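Local coordinates for protein aspartate-semialdehyde dehydrogenase (Thermus thermophilus, PDB 2YV3) that probably catalyses the NADPH-dependent reductive dephosphorylation of L-aspartyl-4-phosphate to L-aspartate semialdehyde, a step toward lysine, methionine and threonine, at residues P263-V268 with W286-G291; E240-E245 with F305-D310. All blocks are in the same frame, centred on the assembly; numbering follows the deposited sequence.

Contact 1 (P263-V268 with W286-G291)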
ATOM      1  N   PRO A 263     -19.389 -17.249  -2.059  1.00 35.46           N
ATOM      2  CA  PRO A 263     -20.332 -16.357  -1.378  1.00 31.93           C
ATOM      3  C   PRO A 263     -19.639 -15.126  -0.800  1.00 33.01           C
ATOM      4  O   PRO A 263     -18.421 -15.115  -0.609  1.00 34.22           O
ATOM      5  CB  PRO A 263     -20.944 -17.255  -0.308  1.00 28.08           C
ATOM      6  CG  PRO A 263     -19.831 -18.214   0.009  1.00 27.23           C
ATOM      7  CD  PRO A 263     -19.222 -18.519  -1.327  1.00 30.28           C
ATOM      8  N   GLY A 264     -20.423 -14.090  -0.547  1.00 30.01           N
ATOM      9  CA  GLY A 264     -19.887 -12.866   0.011  1.00 29.50           C
ATOM     10  C   GLY A 264     -18.555 -12.405  -0.547  1.00 32.62           C
ATOM     11  O   GLY A 264     -17.689 -11.959   0.221  1.00 39.47           O
ATOM     12  N   VAL A 265     -18.384 -12.486  -1.865  1.00 22.49           N
ATOM     13  CA  VAL A 265     -17.131 -12.068  -2.478  1.00 30.94           C
ATOM     14  C   VAL A 265     -17.333 -11.477  -3.873  1.00 36.40           C
ATOM     15  O   VAL A 265     -16.964 -12.073  -4.891  1.00 37.15           O
ATOM     16  CB  VAL A 265     -16.145 -13.254  -2.551  1.00 29.70           C
ATOM     17  CG1 VAL A 265     -16.790 -14.390  -3.280  1.00 35.48           C
ATOM     18  CG2 VAL A 265     -14.844 -12.840  -3.238  1.00 28.34           C
ATOM     19  N   GLU A 266     -17.915 -10.289  -3.913  1.00 38.87           N
ATOM     20  CA  GLU A 266     -18.163  -9.619  -5.179  1.00 32.00           C
ATOM     21  C   GLU A 266     -16.897  -9.584  -6.014  1.00 21.11           C
ATOM     22  O   GLU A 266     -15.865  -9.098  -5.576  1.00 29.03           O
ATOM     23  CB  GLU A 266     -18.654  -8.190  -4.926  1.00 32.95           C
ATOM     24  CG  GLU A 266     -18.952  -7.386  -6.179  1.00 33.91           C
ATOM     25  CD  GLU A 266     -19.585  -6.043  -5.856  1.00 45.39           C
ATOM     26  OE1 GLU A 266     -18.907  -5.189  -5.239  1.00 40.41           O
ATOM     27  OE2 GLU A 266     -20.768  -5.842  -6.213  1.00 55.21           O
ATOM     28  N   VAL A 267     -16.962 -10.142  -7.208  1.00 24.91           N
ATOM     29  CA  VAL A 267     -15.818 -10.102  -8.092  1.00 23.74           C
ATOM     30  C   VAL A 267     -15.969  -8.766  -8.795  1.00 21.98           C
ATOM     31  O   VAL A 267     -17.048  -8.423  -9.263  1.00 31.57           O
ATOM     32  CB  VAL A 267     -15.826 -11.274  -9.119  1.00 18.35           C
ATOM     33  CG1 VAL A 267     -15.278 -10.817 -10.468  1.00 19.62           C
ATOM     34  CG2 VAL A 267     -14.959 -12.402  -8.604  1.00 15.03           C
ATOM     35  N   VAL A 268     -14.887  -8.006  -8.822  1.00 19.87           N
ATOM     36  CA  VAL A 268     -14.842  -6.691  -9.444  1.00 21.93           C
ATOM     37  C   VAL A 268     -13.543  -6.672 -10.256  1.00 29.01           C
ATOM     38  O   VAL A 268     -12.471  -6.373  -9.721  1.00 25.88           O
ATOM     39  CB  VAL A 268     -14.835  -5.595  -8.355  1.00 11.38           C
ATOM     40  CG1 VAL A 268     -14.401  -4.271  -8.927  1.00 15.96           C
ATOM     41  CG2 VAL A 268     -16.216  -5.484  -7.760  1.00 14.45           C
ATOM     42  N   TRP A 286     -21.394  -5.547   2.468  1.00 22.87           N
ATOM     43  CA  TRP A 286     -21.052  -6.697   3.317  1.00 27.07           C
ATOM     44  C   TRP A 286     -20.056  -7.544   2.549  1.00 23.19           C
ATOM     45  O   TRP A 286     -19.338  -8.356   3.124  1.00 24.04           O
ATOM     46  CB  TRP A 286     -22.274  -7.559   3.672  1.00 21.89           C
ATOM     47  CG  TRP A 286     -23.426  -6.803   4.252  1.00 37.29           C
ATOM     48  CD1 TRP A 286     -23.387  -5.572   4.846  1.00 40.92           C
ATOM     49  CD2 TRP A 286     -24.800  -7.213   4.276  1.00 42.08           C
ATOM     50  NE1 TRP A 286     -24.651  -5.183   5.226  1.00 33.30           N
ATOM     51  CE2 TRP A 286     -25.541  -6.168   4.880  1.00 39.14           C
ATOM     52  CE3 TRP A 286     -25.486  -8.354   3.830  1.00 42.41           C
ATOM     53  CZ2 TRP A 286     -26.928  -6.237   5.065  1.00 29.17           C
ATOM     54  CZ3 TRP A 286     -26.865  -8.424   4.014  1.00 37.37           C
ATOM     55  CH2 TRP A 286     -27.571  -7.364   4.620  1.00 36.21           C
ATOM     56  N   ASP A 287     -20.003  -7.351   1.242  1.00 20.19           N
ATOM     57  CA  ASP A 287     -19.060  -8.112   0.449  1.00 23.17           C
ATOM     58  C   ASP A 287     -17.654  -7.560   0.466  1.00 27.31           C
ATOM     59  O   ASP A 287     -17.357  -6.494   1.024  1.00 38.12           O
ATOM     60  CB  ASP A 287     -19.504  -8.205  -1.006  1.00 16.43           C
ATOM     61  CG  ASP A 287     -20.528  -9.269  -1.221  1.00 22.51           C
ATOM     62  OD1 ASP A 287     -20.855  -9.961  -0.239  1.00 20.21           O
ATOM     63  OD2 ASP A 287     -20.997  -9.412  -2.371  1.00 43.25           O
ATOM     64  N   VAL A 288     -16.790  -8.319  -0.177  1.00 20.80           N
ATOM     65  CA  VAL A 288     -15.407  -7.967  -0.312  1.00 18.33           C
ATOM     66  C   VAL A 288     -15.273  -7.935  -1.808  1.00 18.94           C
ATOM     67  O   VAL A 288     -15.810  -8.804  -2.497  1.00 33.58           O
ATOM     68  CB  VAL A 288     -14.495  -9.079   0.273  1.00 29.20           C
ATOM     69  CG1 VAL A 288     -14.981 -10.454  -0.188  1.00 28.96           C
ATOM     70  CG2 VAL A 288     -13.064  -8.879  -0.173  1.00 23.99           C
ATOM     71  N   GLU A 289     -14.595  -6.936  -2.333  1.00 15.54           N
ATOM     72  CA  GLU A 289     -14.405  -6.898  -3.766  1.00 17.38           C
ATOM     73  C   GLU A 289     -13.052  -7.505  -4.039  1.00 13.86           C
ATOM     74  O   GLU A 289     -12.174  -7.447  -3.187  1.00 25.80           O
ATOM     75  CB  GLU A 289     -14.483  -5.461  -4.277  1.00 26.00           C
ATOM     76  CG  GLU A 289     -15.929  -4.959  -4.405  1.00 31.21           C
ATOM     77  CD  GLU A 289     -16.025  -3.443  -4.466  1.00 36.23           C
ATOM     78  OE1 GLU A 289     -17.143  -2.913  -4.604  1.00 29.33           O
ATOM     79  OE2 GLU A 289     -14.974  -2.780  -4.365  1.00 35.91           O
ATOM     80  N   VAL A 290     -12.898  -8.129  -5.201  1.00 20.73           N
ATOM     81  CA  VAL A 290     -11.623  -8.739  -5.595  1.00 21.20           C
ATOM     82  C   VAL A 290     -11.336  -8.490  -7.087  1.00 19.55           C
ATOM     83  O   VAL A 290     -12.142  -8.801  -7.960  1.00 15.99           O
ATOM     84  CB  VAL A 290     -11.621 -10.260  -5.308  1.00 21.21           C
ATOM     85  CG1 VAL A 290     -10.273 -10.867  -5.715  1.00 24.39           C
ATOM     86  CG2 VAL A 290     -11.890 -10.507  -3.826  1.00 14.48           C
ATOM     87  N   GLY A 291     -10.175  -7.922  -7.370  1.00 19.19           N
ATOM     88  CA  GLY A 291      -9.830  -7.622  -8.738  1.00 13.16           C
ATOM     89  C   GLY A 291      -8.362  -7.769  -9.041  1.00 24.92           C
ATOM     90  O   GLY A 291      -7.587  -8.333  -8.258  1.00 26.52           O
TER

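Contact 2 (E240-E245 with F305-D310)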
ATOM      1  N   GLU A 240      -5.373  -4.912   0.313  1.00 24.85           N
ATOM      2  CA  GLU A 240      -4.225  -5.807   0.410  1.00 36.52           C
ATOM      3  C   GLU A 240      -3.827  -6.491  -0.897  1.00 31.82           C
ATOM      4  O   GLU A 240      -4.495  -7.414  -1.352  1.00 35.69           O
ATOM      5  CB  GLU A 240      -4.446  -6.854   1.522  1.00 34.39           C
ATOM      6  CG  GLU A 240      -5.897  -7.279   1.739  1.00 35.92           C
ATOM      7  CD  GLU A 240      -6.036  -8.450   2.712  1.00 37.08           C
ATOM      8  OE1 GLU A 240      -5.524  -9.556   2.408  1.00 36.24           O
ATOM      9  OE2 GLU A 240      -6.659  -8.259   3.776  1.00 24.30           O
ATOM     10  N   ALA A 241      -2.738  -6.023  -1.500  1.00 20.29           N
ATOM     11  CA  ALA A 241      -2.254  -6.608  -2.740  1.00 16.96           C
ATOM     12  C   ALA A 241      -1.764  -8.004  -2.403  1.00 22.11           C
ATOM     13  O   ALA A 241      -0.796  -8.170  -1.661  1.00 22.16           O
ATOM     14  CB  ALA A 241      -1.114  -5.770  -3.315  1.00 27.28           C
ATOM     15  N   VAL A 242      -2.434  -9.006  -2.957  1.00 21.57           N
ATOM     16  CA  VAL A 242      -2.096 -10.392  -2.680  1.00 22.98           C
ATOM     17  C   VAL A 242      -1.353 -11.098  -3.815  1.00 24.88           C
ATOM     18  O   VAL A 242      -1.432 -10.701  -4.971  1.00 32.31           O
ATOM     19  CB  VAL A 242      -3.378 -11.171  -2.319  1.00 20.22           C
ATOM     20  CG1 VAL A 242      -3.049 -12.615  -1.948  1.00 25.59           C
ATOM     21  CG2 VAL A 242      -4.086 -10.469  -1.175  1.00  9.98           C
ATOM     22  N   SER A 243      -0.595 -12.131  -3.461  1.00 26.26           N
ATOM     23  CA  SER A 243       0.161 -12.912  -4.432  1.00 25.05           C
ATOM     24  C   SER A 243       0.211 -14.324  -3.896  1.00 25.24           C
ATOM     25  O   SER A 243       0.228 -14.524  -2.686  1.00 30.56           O
ATOM     26  CB  SER A 243       1.566 -12.357  -4.581  1.00 10.29           C
ATOM     27  OG  SER A 243       1.508 -10.979  -4.897  1.00 34.96           O
ATOM     28  N   VAL A 244       0.226 -15.306  -4.788  1.00 24.69           N
ATOM     29  CA  VAL A 244       0.240 -16.693  -4.356  1.00 26.94           C
ATOM     30  C   VAL A 244       0.916 -17.621  -5.352  1.00 27.85           C
ATOM     31  O   VAL A 244       0.961 -17.355  -6.550  1.00 28.66           O
ATOM     32  CB  VAL A 244      -1.209 -17.246  -4.162  1.00 19.63           C
ATOM     33  CG1 VAL A 244      -1.167 -18.483  -3.333  1.00 17.01           C
ATOM     34  CG2 VAL A 244      -2.110 -16.214  -3.538  1.00 14.09           C
ATOM     35  N   GLU A 245       1.438 -18.725  -4.838  1.00 35.47           N
ATOM     36  CA  GLU A 245       2.052 -19.735  -5.677  1.00 35.31           C
ATOM     37  C   GLU A 245       1.131 -20.937  -5.450  1.00 34.43           C
ATOM     38  O   GLU A 245       0.811 -21.270  -4.304  1.00 21.92           O
ATOM     39  CB  GLU A 245       3.488 -20.029  -5.221  1.00 33.83           C
ATOM     40  CG  GLU A 245       4.245 -20.990  -6.139  1.00 29.66           C
ATOM     41  CD  GLU A 245       5.693 -21.188  -5.722  1.00 40.74           C
ATOM     42  OE1 GLU A 245       5.941 -21.507  -4.530  1.00 33.76           O
ATOM     43  OE2 GLU A 245       6.584 -21.037  -6.591  1.00 42.24           O
ATOM     44  N   PHE A 305      -3.601 -10.767  -7.171  1.00 15.07           N
ATOM     45  CA  PHE A 305      -4.900 -10.120  -7.097  1.00 17.46           C
ATOM     46  C   PHE A 305      -4.866  -9.029  -6.045  1.00 20.14           C
ATOM     47  O   PHE A 305      -3.899  -8.918  -5.309  1.00 13.66           O
ATOM     48  CB  PHE A 305      -6.038 -11.110  -6.799  1.00 23.18           C
ATOM     49  CG  PHE A 305      -5.671 -12.211  -5.840  1.00 36.14           C
ATOM     50  CD1 PHE A 305      -4.906 -13.302  -6.270  1.00 37.62           C
ATOM     51  CD2 PHE A 305      -6.132 -12.189  -4.523  1.00 32.18           C
ATOM     52  CE1 PHE A 305      -4.610 -14.354  -5.415  1.00 21.61           C
ATOM     53  CE2 PHE A 305      -5.840 -13.240  -3.652  1.00 34.11           C
ATOM     54  CZ  PHE A 305      -5.073 -14.329  -4.109  1.00 36.94           C
ATOM     55  N   PHE A 306      -5.919  -8.211  -6.018  1.00 25.05           N
ATOM     56  CA  PHE A 306      -6.068  -7.101  -5.076  1.00 15.78           C
ATOM     57  C   PHE A 306      -7.405  -7.339  -4.387  1.00  7.17           C
ATOM     58  O   PHE A 306      -8.333  -7.842  -4.991  1.00 10.81           O
ATOM     59  CB  PHE A 306      -6.098  -5.762  -5.829  1.00 26.62           C
ATOM     60  CG  PHE A 306      -5.896  -4.557  -4.950  1.00 18.20           C
ATOM     61  CD1 PHE A 306      -4.666  -4.316  -4.350  1.00 11.83           C
ATOM     62  CD2 PHE A 306      -6.940  -3.675  -4.707  1.00 27.96           C
ATOM     63  CE1 PHE A 306      -4.472  -3.217  -3.517  1.00 14.34           C
ATOM     64  CE2 PHE A 306      -6.760  -2.561  -3.869  1.00 32.09           C
ATOM     65  CZ  PHE A 306      -5.514  -2.340  -3.272  1.00 22.48           C
ATOM     66  N   VAL A 307      -7.517  -6.968  -3.127  1.00 11.51           N
ATOM     67  CA  VAL A 307      -8.758  -7.216  -2.421  1.00 15.01           C
ATOM     68  C   VAL A 307      -9.150  -6.099  -1.484  1.00 12.98           C
ATOM     69  O   VAL A 307      -8.307  -5.457  -0.871  1.00 24.54           O
ATOM     70  CB  VAL A 307      -8.659  -8.523  -1.597  1.00 28.28           C
ATOM     71  CG1 VAL A 307     -10.032  -8.944  -1.123  1.00 33.97           C
ATOM     72  CG2 VAL A 307      -8.010  -9.635  -2.444  1.00 34.10           C
ATOM     73  N   VAL A 308     -10.438  -5.857  -1.367  1.00  7.11           N
ATOM     74  CA  VAL A 308     -10.875  -4.828  -0.460  1.00 12.38           C
ATOM     75  C   VAL A 308     -12.107  -5.331   0.282  1.00 16.90           C
ATOM     76  O   VAL A 308     -12.946  -6.022  -0.280  1.00 24.74           O
ATOM     77  CB  VAL A 308     -11.169  -3.513  -1.230  1.00 16.72           C
ATOM     78  CG1 VAL A 308     -11.077  -2.312  -0.304  1.00 10.64           C
ATOM     79  CG2 VAL A 308     -10.164  -3.351  -2.343  1.00 22.89           C
ATOM     80  N   GLY A 309     -12.192  -5.008   1.562  1.00 20.89           N
ATOM     81  CA  GLY A 309     -13.335  -5.421   2.354  1.00 25.85           C
ATOM     82  C   GLY A 309     -13.511  -4.383   3.426  1.00 17.40           C
ATOM     83  O   GLY A 309     -12.527  -3.810   3.870  1.00 12.39           O
ATOM     84  N   ASP A 310     -14.748  -4.127   3.831  1.00 18.11           N
ATOM     85  CA  ASP A 310     -14.982  -3.129   4.864  1.00 17.61           C
ATOM     86  C   ASP A 310     -14.400  -3.685   6.146  1.00 18.10           C
ATOM     87  O   ASP A 310     -14.697  -4.815   6.531  1.00 12.93           O
ATOM     88  CB  ASP A 310     -16.473  -2.851   5.047  1.00 13.30           C
ATOM     89  CG  ASP A 310     -16.733  -1.788   6.100  1.00 26.93           C
ATOM     90  OD1 ASP A 310     -16.881  -0.591   5.752  1.00 34.36           O
ATOM     91  OD2 ASP A 310     -16.766  -2.149   7.293  1.00 30.56           O
TER

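Contact 1 (P263-V268 with W286-G291)
E289 OE1 lies 2.9 Å from E266 OE1, a like-charged pair that shares K285, whose NZ makes a salt bridge to each of these oxygens; the T281 hydroxyl also hydrogen-bonds to E289 OE1. The shared lysine probably offsets part of the repulsion. E289 lies on the outermost strand within this chain, 288-295, of the mixed sheet in the dimerisation domain; E266 belongs to the loop after helix 252-259, which runs alongside in roughly the same direction, 32° apart end to end. A single bridge links V267 with V290: V268 N donates to V290 O at 3.0 Å, approaching from above the carbonyl plane, while V290 N gives a weak bond to E266 O. E266 reaches along E289 because its CG is anti to the backbone N (chi1 -180°) and the chain stays extended beyond it; the two carboxylates are nearly coplanar, 27° apart. V268 crosses the same glutamate, its CG2 branch 3.4 Å from E289 CG. Another part of the pairing is apolar. V265 and V288 lie side by side, CB of the former 3.8 Å from CG1 of the latter, and V265 CG2 meets V290 CG2 at 3.8 Å. Helix 125-141 packs here, with I129 and M132 on V288 and A133 on V290. At the start of the pairing, the D287 carboxylate lies against the G264 backbone, with OD1 nearest to CA of that glycine.

Contact 2 (E240-E245 with F305-D310)
V242 sits over one face of the F305 ring, its CB 3.9 Å from the ring centroid and 30° off the normal, a CH-pi contact. This is the apolar centre of an antiparallel pairing between strands 237-246 and 302-310, inner neighbours in the mixed sheet of the dimerisation domain. The F305 CG stands between the backbone N and carbonyl carbon (chi1 37°), which brings the ring back toward the facing strand: V242 CG1 touches CE2, and V244 CG2 comes obliquely to within 3.6 Å of CZ. V307 CG2 lies in the ring plane at its edge. L130 and L137 of helix 125-141 touch V242 and F305 respectively. Were the ring cut back to an alanine here, a gap would probably open beside L137, and V242 and V244 would lose the surface they share. On the other sheet face F306 packs by CD1 on A241, 3.7 Å from its CA; there T228 and P193 of the second subunit touch A241 and F306 respectively, placing this face at the dimer interface. The segments splay, their directions 139° apart, and the backbone bonds are uneven. V242 N reaches F305 O at 2.8 Å, tilted from the carbonyl plane, whereas the return bond from F305 N to V242 O is weak. Farther out, beside E240, whose side chain is about 5 Å from that of the predicted proton acceptor H238, E240 N donates to V307 O at 3.2 Å, within the carbonyl plane.

Contacts 1 and 2 meet through one sheet: strand 288-295 of contact 1 neighbours strand 302-310 of contact 2, and E289 N to V308 O and F306 N to G291 O, both 2.8 Å, are probable hydrogen bonds between them. Their centres are 11 Å apart. All seven touching residues of contact 2 are buried, and aromatic and aliphatic packing dominates there; contact 1 is partly buried, half its ten touching residues being more accessible, and combines valine packing with a lysine-bridged carboxylate pair. Helix 125-141 touches apolar side chains of both. The second subunit reaches contact 2, whereas neither segment of contact 1 touches another chain of the assembly.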